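Local coordinates for protein neutral ceramidase (Pseudomonas aeruginosa, PDB 2ZWS) that hydrolyses the N-acyl linkage of ceramides to give sphingosine and free fatty acids, and also runs the reaction in reverse to synthesise ceramide, at residues A[450-453]-A[454-458]; A[160-163]-A[164-167]; A[365-368]-A[369-373]. All coordinates share one frame; numbering follows the deposited sequence.

Contact 1 of 3, residues A[450-453]-A[454-458]; sequences TTRE and EYAAQ
A capping box formed by Thr-451 and Glu-454 opens the short helix 452-457, a few residues beyond the zinc ligand Tyr-448. Thr-451 is the N-cap: its chi1 of 59° sets OG1 between the backbone N and the carbonyl carbon, where Thr-451 OG1 accepts from Glu-454 N at 3.1 Å along a nearly straight line (166° at the hydrogen). The reciprocal bond runs from Thr-451 N to Glu-454 OE1, 2.9 Å long, and meets that oxygen from above the carboxylate plane, 53° out of it. The Glu-454 chain, extended beyond CG, brings its carboxylate back across the Thr-451 side chain. Thr-451 OG1 has a further partner in Asn-168 OD1.

The first full turn of the helix is closed by Tyr-455 N on Thr-451 O at 2.8 Å. With CG anti to the backbone N, the Tyr-455 ring is carried out to where its OH makes a probable hydrogen bond to Gln-371 O. Thr-450 CG2 comes up to the ring edge, but the Thr-450 side chain is modelled with an almost planar CB, and the placement of this methyl is doubtful. NE2 of Gln-458 lies over the centre of one face of the ring, and Gln-458 NE2 also donates to Tyr-455 O at 2.8 Å. Arg-452 bends at chi2 so that Arg-452 NH2 approaches Tyr-455 CD2 to 3.9 Å, with guanidinium and ring planes almost perpendicular; its charge is paired with Glu-373, and Trp-470 adds a cation-pi contact.

Thr-451 N and Thr-413 OG1 both hold Glu-454 OE1, while Asn-168 ND2 takes OE2. Buried beside the helix N-terminus, this carboxylate would be expected to favour its ionised form.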
loop_
_atom_site.group_PDB
_atom_site.type_symbol
_atom_site.label_atom_id
_atom_site.label_comp_id
_atom_site.label_asym_id
_atom_site.label_seq_id
_atom_site.Cartn_x
_atom_site.Cartn_y
_atom_site.Cartn_z
ATOM N N THR A 450 -2.267 10.045 -17.137
ATOM C CA THR A 450 -3.184 9.728 -18.186
ATOM C C THR A 450 -2.432 9.996 -19.521
ATOM O O THR A 450 -1.487 10.798 -19.569
ATOM C CB THR A 450 -4.307 10.709 -17.856
ATOM O OG1 THR A 450 -5.590 10.159 -17.538
ATOM C CG2 THR A 450 -4.076 12.084 -18.166
ATOM N N THR A 451 -2.799 9.306 -20.596
ATOM C CA THR A 451 -2.167 9.590 -21.886
ATOM C C THR A 451 -2.635 10.976 -22.351
ATOM O O THR A 451 -3.612 11.502 -21.838
ATOM C CB THR A 451 -2.574 8.578 -22.953
ATOM O OG1 THR A 451 -3.996 8.621 -23.084
ATOM C CG2 THR A 451 -2.142 7.144 -22.577
ATOM N N ARG A 452 -1.973 11.525 -23.368
ATOM C CA ARG A 452 -2.413 12.806 -23.964
ATOM C C ARG A 452 -3.910 12.798 -24.338
ATOM O O ARG A 452 -4.655 13.758 -24.046
ATOM C CB ARG A 452 -1.549 13.151 -25.196
ATOM C CG ARG A 452 -1.960 14.437 -25.935
ATOM C CD ARG A 452 -1.685 15.652 -25.089
ATOM N NE ARG A 452 -2.251 16.921 -25.568
ATOM C CZ ARG A 452 -3.430 17.409 -25.190
ATOM N NH1 ARG A 452 -3.834 18.587 -25.646
ATOM N NH2 ARG A 452 -4.213 16.726 -24.360
ATOM N N GLU A 453 -4.340 11.695 -24.930
ATOM C CA GLU A 453 -5.738 11.557 -25.396
ATOM C C GLU A 453 -6.707 11.457 -24.217
ATOM O O GLU A 453 -7.727 12.151 -24.168
ATOM C CB GLU A 453 -5.879 10.354 -26.330
ATOM C CG GLU A 453 -4.990 10.434 -27.587
ATOM C CD GLU A 453 -3.586 9.811 -27.453
ATOM O OE1 GLU A 453 -3.038 9.638 -26.324
ATOM O OE2 GLU A 453 -3.002 9.485 -28.523
ATOM N N GLU A 454 -6.366 10.633 -23.227
ATOM C CA GLU A 454 -7.175 10.567 -22.015
ATOM C C GLU A 454 -7.249 11.918 -21.316
ATOM O O GLU A 454 -8.307 12.305 -20.811
ATOM C CB GLU A 454 -6.595 9.545 -21.035
ATOM C CG GLU A 454 -6.798 8.108 -21.455
ATOM C CD GLU A 454 -5.808 7.163 -20.822
ATOM O OE1 GLU A 454 -5.011 7.602 -19.965
ATOM O OE2 GLU A 454 -5.818 5.975 -21.194
ATOM N N TYR A 455 -6.106 12.602 -21.227
ATOM C CA TYR A 455 -6.040 13.886 -20.542
ATOM C C TYR A 455 -7.073 14.837 -21.105
ATOM O O TYR A 455 -7.740 15.542 -20.337
ATOM C CB TYR A 455 -4.650 14.493 -20.689
ATOM C CG TYR A 455 -4.461 15.792 -19.956
ATOM C CD1 TYR A 455 -3.909 15.810 -18.664
ATOM C CD2 TYR A 455 -4.790 17.020 -20.564
ATOM C CE1 TYR A 455 -3.712 16.999 -17.983
ATOM C CE2 TYR A 455 -4.600 18.230 -19.890
ATOM C CZ TYR A 455 -4.044 18.202 -18.589
ATOM O OH TYR A 455 -3.841 19.373 -17.910
ATOM N N ALA A 456 -7.217 14.837 -22.440
ATOM C CA ALA A 456 -8.131 15.785 -23.108
ATOM C C ALA A 456 -9.578 15.617 -22.656
ATOM O O ALA A 456 -10.333 16.596 -22.611
ATOM C CB ALA A 456 -8.030 15.676 -24.628
ATOM N N ALA A 457 -9.957 14.391 -22.307
ATOM C CA ALA A 457 -11.315 14.103 -21.852
ATOM C C ALA A 457 -11.608 14.658 -20.461
ATOM O O ALA A 457 -12.757 14.922 -20.129
ATOM C CB ALA A 457 -11.593 12.614 -21.916
ATOM N N GLN A 458 -10.563 14.799 -19.643
ATOM C CA GLN A 458 -10.685 15.356 -18.281
ATOM C C GLN A 458 -11.722 14.666 -17.403
ATOM O O GLN A 458 -12.482 15.320 -16.692
ATOM C CB GLN A 458 -10.877 16.890 -18.289
ATOM C CG GLN A 458 -9.634 17.665 -18.676
ATOM C CD GLN A 458 -8.550 17.614 -17.612
ATOM O OE1 GLN A 458 -8.741 18.094 -16.501
ATOM N NE2 GLN A 458 -7.402 17.065 -17.966
#

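Contact 2 of 3, residues A[160-163]-A[164-167]; sequences RSLL and SHLK
With chi1 at -164° for Leu-162 and 175° for His-165, both side chains swing away from their own backbone N, and the two come together on one side of the single-turn helix 162-165. Leu-162 CD1 rests 3.9 Å from His-165 CD2, the leucine branch meeting the imidazole at a slant. Leu-166 takes the other course: its CG is anti to the carbonyl carbon, chi1 -63°, which lays the side chain back along the preceding turn. Leu-166 CG lies 3.2 Å from Leu-162 O, and Leu-166 CD1 is 4.0 Å from Leu-162 CG, an apolar i to i+4 pair.

Ser-161 occupies the N-cap position but makes no capping bond through its side chain; its OG is instead engaged by Glu-461. The turn starts at its carbonyl: Ser-161 O accepts from His-165 N at 3.3 Å and, weakly, from Ser-164 N. The next bond, from Leu-166 N to Leu-162 O, is shorter at 3.0 Å.

The buried polar ends of Ser-164 and His-165 are satisfied by neighbouring parts of the chain. His-165 NE2 donates to Tyr-174 O, which fixes the rotation of the imidazole, and Ser-164 OG bonds to Glu-459 OE1. Just before the helix, Arg-160 pairs with Glu-461 and bonds through NH2 to the hydroxyl of the zinc ligand Tyr-448, tying this segment to the metal site. A glycerol, probably from the crystallisation liquor, lies beside Leu-166.

At the far end it is the methylene carbon Lys-167 CG, rather than the ammonium group, that packs on Leu-163 O at 3.5 Å.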
loop_
_atom_site.group_PDB
_atom_site.type_symbol
_atom_site.label_atom_id
_atom_site.label_comp_id
_atom_site.label_asym_id
_atom_site.label_seq_id
_atom_site.Cartn_x
_atom_site.Cartn_y
_atom_site.Cartn_z
ATOM N N ARG A 160 -12.915 2.218 -14.816
ATOM C CA ARG A 160 -13.862 3.174 -14.224
ATOM C C ARG A 160 -13.972 4.475 -15.012
ATOM O O ARG A 160 -14.749 5.374 -14.665
ATOM C CB ARG A 160 -13.474 3.427 -12.747
ATOM C CG ARG A 160 -12.218 4.197 -12.605
ATOM C CD ARG A 160 -11.786 4.349 -11.162
ATOM N NE ARG A 160 -10.685 5.299 -11.075
ATOM C CZ ARG A 160 -10.076 5.633 -9.933
ATOM N NH1 ARG A 160 -10.448 5.078 -8.768
ATOM N NH2 ARG A 160 -9.104 6.529 -9.955
ATOM N N SER A 161 -13.164 4.586 -16.056
ATOM C CA SER A 161 -13.173 5.767 -16.921
ATOM C C SER A 161 -13.037 5.331 -18.373
ATOM O O SER A 161 -12.105 5.746 -19.074
ATOM C CB SER A 161 -12.037 6.706 -16.520
ATOM O OG SER A 161 -12.386 7.308 -15.290
ATOM N N LEU A 162 -13.979 4.492 -18.809
ATOM C CA LEU A 162 -13.895 3.854 -20.118
ATOM C C LEU A 162 -13.988 4.860 -21.273
ATOM O O LEU A 162 -13.354 4.674 -22.314
ATOM C CB LEU A 162 -14.936 2.741 -20.250
ATOM C CG LEU A 162 -14.696 1.755 -21.406
ATOM C CD1 LEU A 162 -13.256 1.233 -21.457
ATOM C CD2 LEU A 162 -15.665 0.594 -21.317
ATOM N N LEU A 163 -14.725 5.941 -21.072
ATOM C CA LEU A 163 -14.871 6.952 -22.118
ATOM C C LEU A 163 -13.504 7.516 -22.526
ATOM O O LEU A 163 -13.231 7.694 -23.718
ATOM C CB LEU A 163 -15.784 8.069 -21.619
ATOM C CG LEU A 163 -16.035 9.264 -22.528
ATOM C CD1 LEU A 163 -17.407 9.774 -22.185
ATOM C CD2 LEU A 163 -14.994 10.351 -22.317
ATOM N N SER A 164 -12.644 7.783 -21.531
ATOM C CA SER A 164 -11.314 8.339 -21.780
ATOM C C SER A 164 -10.397 7.290 -22.393
ATOM O O SER A 164 -9.612 7.587 -23.291
ATOM C CB SER A 164 -10.692 8.850 -20.470
ATOM O OG SER A 164 -11.405 9.948 -19.949
ATOM N N HIS A 165 -10.511 6.055 -21.915
ATOM C CA HIS A 165 -9.665 4.963 -22.404
ATOM C C HIS A 165 -9.871 4.762 -23.915
ATOM O O HIS A 165 -8.928 4.523 -24.665
ATOM C CB HIS A 165 -9.978 3.669 -21.663
ATOM C CG HIS A 165 -9.250 2.463 -22.181
ATOM N ND1 HIS A 165 -7.930 2.193 -21.875
ATOM C CD2 HIS A 165 -9.662 1.461 -22.995
ATOM C CE1 HIS A 165 -7.574 1.059 -22.459
ATOM N NE2 HIS A 165 -8.602 0.605 -23.163
ATOM N N LEU A 166 -11.128 4.868 -24.327
ATOM C CA LEU A 166 -11.513 4.680 -25.724
ATOM C C LEU A 166 -11.049 5.803 -26.631
ATOM O O LEU A 166 -11.180 5.683 -27.861
ATOM C CB LEU A 166 -13.027 4.488 -25.826
ATOM C CG LEU A 166 -13.563 3.243 -25.116
ATOM C CD1 LEU A 166 -15.101 3.251 -25.103
ATOM C CD2 LEU A 166 -13.039 1.967 -25.734
ATOM N N LYS A 167 -10.534 6.894 -26.063
ATOM C CA LYS A 167 -9.983 7.971 -26.889
ATOM C C LYS A 167 -8.588 7.633 -27.411
ATOM O O LYS A 167 -8.071 8.327 -28.282
ATOM C CB LYS A 167 -9.936 9.310 -26.143
ATOM C CG LYS A 167 -11.267 9.850 -25.605
ATOM C CD LYS A 167 -12.279 10.112 -26.706
ATOM C CE LYS A 167 -13.402 11.001 -26.192
ATOM N NZ LYS A 167 -14.612 10.931 -27.061
#

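Contact 3 of 3, residues A[365-368]-A[369-373]; sequences QELV and QCQAE
Leu-367 and Gln-371 lie side by side and point the same way, one turn apart at the end of helix 365-370. The leucine methyl Leu-367 CD1 touches the aliphatic CG of Gln-371 and its amide NE2, each at 3.8 Å. With its CG anti to the carbonyl carbon, chi1 -70°, the Gln-371 side chain is directed back at Leu-367, and Gln-371 CG comes within 3.3 Å of Leu-367 O. That same carbonyl, Leu-367 O, takes the backbone bond from Gln-371 N at 3.0 Å and is also packed by CG. On another flank, Gln-369 CB and CG both rest against Gln-365 O, which takes the Gln-369 N bond at 2.9 Å.

Farther out, the buried Gln-371 amide is fixed at both ends: OE1 bonds to Lys-374 NZ and NE2 to Leu-466 O. Leu-367 and Gln-371 also pack on Ile-376 of strand 376-378. Cys-370, whose backbone N bonds to Glu-366 O, is inferred to pair with Cys-322 in a disulfide.

Ala-372 leaves the helix with positive phi, 63°. A water donates to Val-368 O and to Ala-372 O, both at 2.7 Å, and so links the last turn to the residues that follow it. Together these features make up a positive-phi C-terminal turn of helix 365-370, from which the chain leads to strand 376-378.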
loop_
_atom_site.group_PDB
_atom_site.type_symbol
_atom_site.label_atom_id
_atom_site.label_comp_id
_atom_site.label_asym_id
_atom_site.label_seq_id
_atom_site.Cartn_x
_atom_site.Cartn_y
_atom_site.Cartn_z
ATOM N N GLN A 365 -1.492 33.124 -16.423
ATOM C CA GLN A 365 -1.946 32.823 -17.787
ATOM C C GLN A 365 -1.148 31.706 -18.445
ATOM O O GLN A 365 -1.698 30.890 -19.193
ATOM C CB GLN A 365 -1.886 34.085 -18.669
ATOM C CG GLN A 365 -2.481 33.882 -20.069
ATOM C CD GLN A 365 -1.949 34.853 -21.115
ATOM O OE1 GLN A 365 -2.396 34.837 -22.266
ATOM N NE2 GLN A 365 -0.994 35.700 -20.728
ATOM N N GLU A 366 0.151 31.681 -18.170
ATOM C CA GLU A 366 1.040 30.682 -18.750
ATOM C C GLU A 366 0.598 29.300 -18.278
ATOM O O GLU A 366 0.564 28.347 -19.055
ATOM C CB GLU A 366 2.502 30.957 -18.366
ATOM C CG GLU A 366 2.933 32.435 -18.502
ATOM C CD GLU A 366 2.770 33.245 -17.207
ATOM O OE1 GLU A 366 3.706 33.244 -16.370
ATOM O OE2 GLU A 366 1.716 33.901 -17.027
ATOM N N LEU A 367 0.219 29.215 -17.006
ATOM C CA LEU A 367 -0.259 27.953 -16.438
ATOM C C LEU A 367 -1.603 27.526 -17.041
ATOM O O LEU A 367 -1.758 26.382 -17.455
ATOM C CB LEU A 367 -0.353 28.044 -14.904
ATOM C CG LEU A 367 -0.845 26.758 -14.217
ATOM C CD1 LEU A 367 0.189 25.641 -14.354
ATOM C CD2 LEU A 367 -1.166 27.010 -12.771
ATOM N N VAL A 368 -2.561 28.455 -17.101
ATOM C CA VAL A 368 -3.861 28.181 -17.710
ATOM C C VAL A 368 -3.656 27.636 -19.123
ATOM O O VAL A 368 -4.282 26.648 -19.518
ATOM C CB VAL A 368 -4.771 29.461 -17.747
ATOM C CG1 VAL A 368 -6.088 29.181 -18.479
ATOM C CG2 VAL A 368 -5.055 29.972 -16.329
ATOM N N GLN A 369 -2.768 28.282 -19.875
ATOM C CA GLN A 369 -2.540 27.892 -21.255
ATOM C C GLN A 369 -1.876 26.534 -21.385
ATOM O O GLN A 369 -2.333 25.713 -22.177
ATOM C CB GLN A 369 -1.777 28.961 -22.033
ATOM C CG GLN A 369 -2.631 30.184 -22.344
ATOM C CD GLN A 369 -4.030 29.830 -22.858
ATOM O OE1 GLN A 369 -5.042 30.119 -22.202
ATOM N NE2 GLN A 369 -4.094 29.200 -24.031
ATOM N N CYS A 370 -0.813 26.286 -20.623
ATOM C CA CYS A 370 -0.198 25.016 -20.949
ATOM C C CYS A 370 -0.888 23.796 -20.251
ATOM O O CYS A 370 -0.716 22.705 -20.772
ATOM C CB CYS A 370 1.376 25.042 -20.998
ATOM S SG CYS A 370 2.209 26.055 -22.284
ATOM N N GLN A 371 -1.751 23.989 -19.248
ATOM C CA GLN A 371 -2.587 22.896 -18.714
ATOM C C GLN A 371 -3.678 22.403 -19.688
ATOM O O GLN A 371 -4.373 21.420 -19.411
ATOM C CB GLN A 371 -3.205 23.298 -17.370
ATOM C CG GLN A 371 -2.206 23.387 -16.216
ATOM C CD GLN A 371 -1.803 22.012 -15.683
ATOM O OE1 GLN A 371 -2.415 21.000 -16.035
ATOM N NE2 GLN A 371 -0.769 21.975 -14.827
ATOM N N ALA A 372 -3.828 23.110 -20.819
ATOM C CA ALA A 372 -4.618 22.639 -21.973
ATOM C C ALA A 372 -6.086 22.460 -21.606
ATOM O O ALA A 372 -6.709 23.408 -21.114
ATOM C CB ALA A 372 -3.993 21.355 -22.593
ATOM N N GLU A 373 -6.649 21.275 -21.790
ATOM C CA GLU A 373 -8.089 21.118 -21.562
ATOM C C GLU A 373 -8.541 21.124 -20.104
ATOM O O GLU A 373 -9.729 21.136 -19.809
ATOM C CB GLU A 373 -8.720 19.980 -22.380
ATOM C CG GLU A 373 -7.908 18.758 -22.643
ATOM C CD GLU A 373 -6.744 18.956 -23.611
ATOM O OE1 GLU A 373 -6.917 19.247 -24.825
ATOM O OE2 GLU A 373 -5.626 18.780 -23.132
HETATM O O HOH W 1 -6.150 26.022 -21.371
#

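In space, contact 1 lies between the other two. Its helix packs against contact 2, with centres 9 Å apart: Ala-457 CB lies 3.3 Å from Ser-164 OG, and Glu-454 CG 3.4 Å from Ser-164 O. Toward contact 3, 15 Å away between centres, the joint is polar: a salt bridge (Arg-452 NH2 to Glu-373 OE2, 2.8 Å) and a probable hydrogen bond (Tyr-455 OH to Gln-371 O, 2.6 Å). Contacts 2 and 3 do not touch, their nearest atoms being about 10 Å apart. The side chains of Ser-161 and Thr-450 lie about 11 and 12 Å from the zinc ion, respectively, which puts contacts 1 and 2 near the zinc site, outside its first shell.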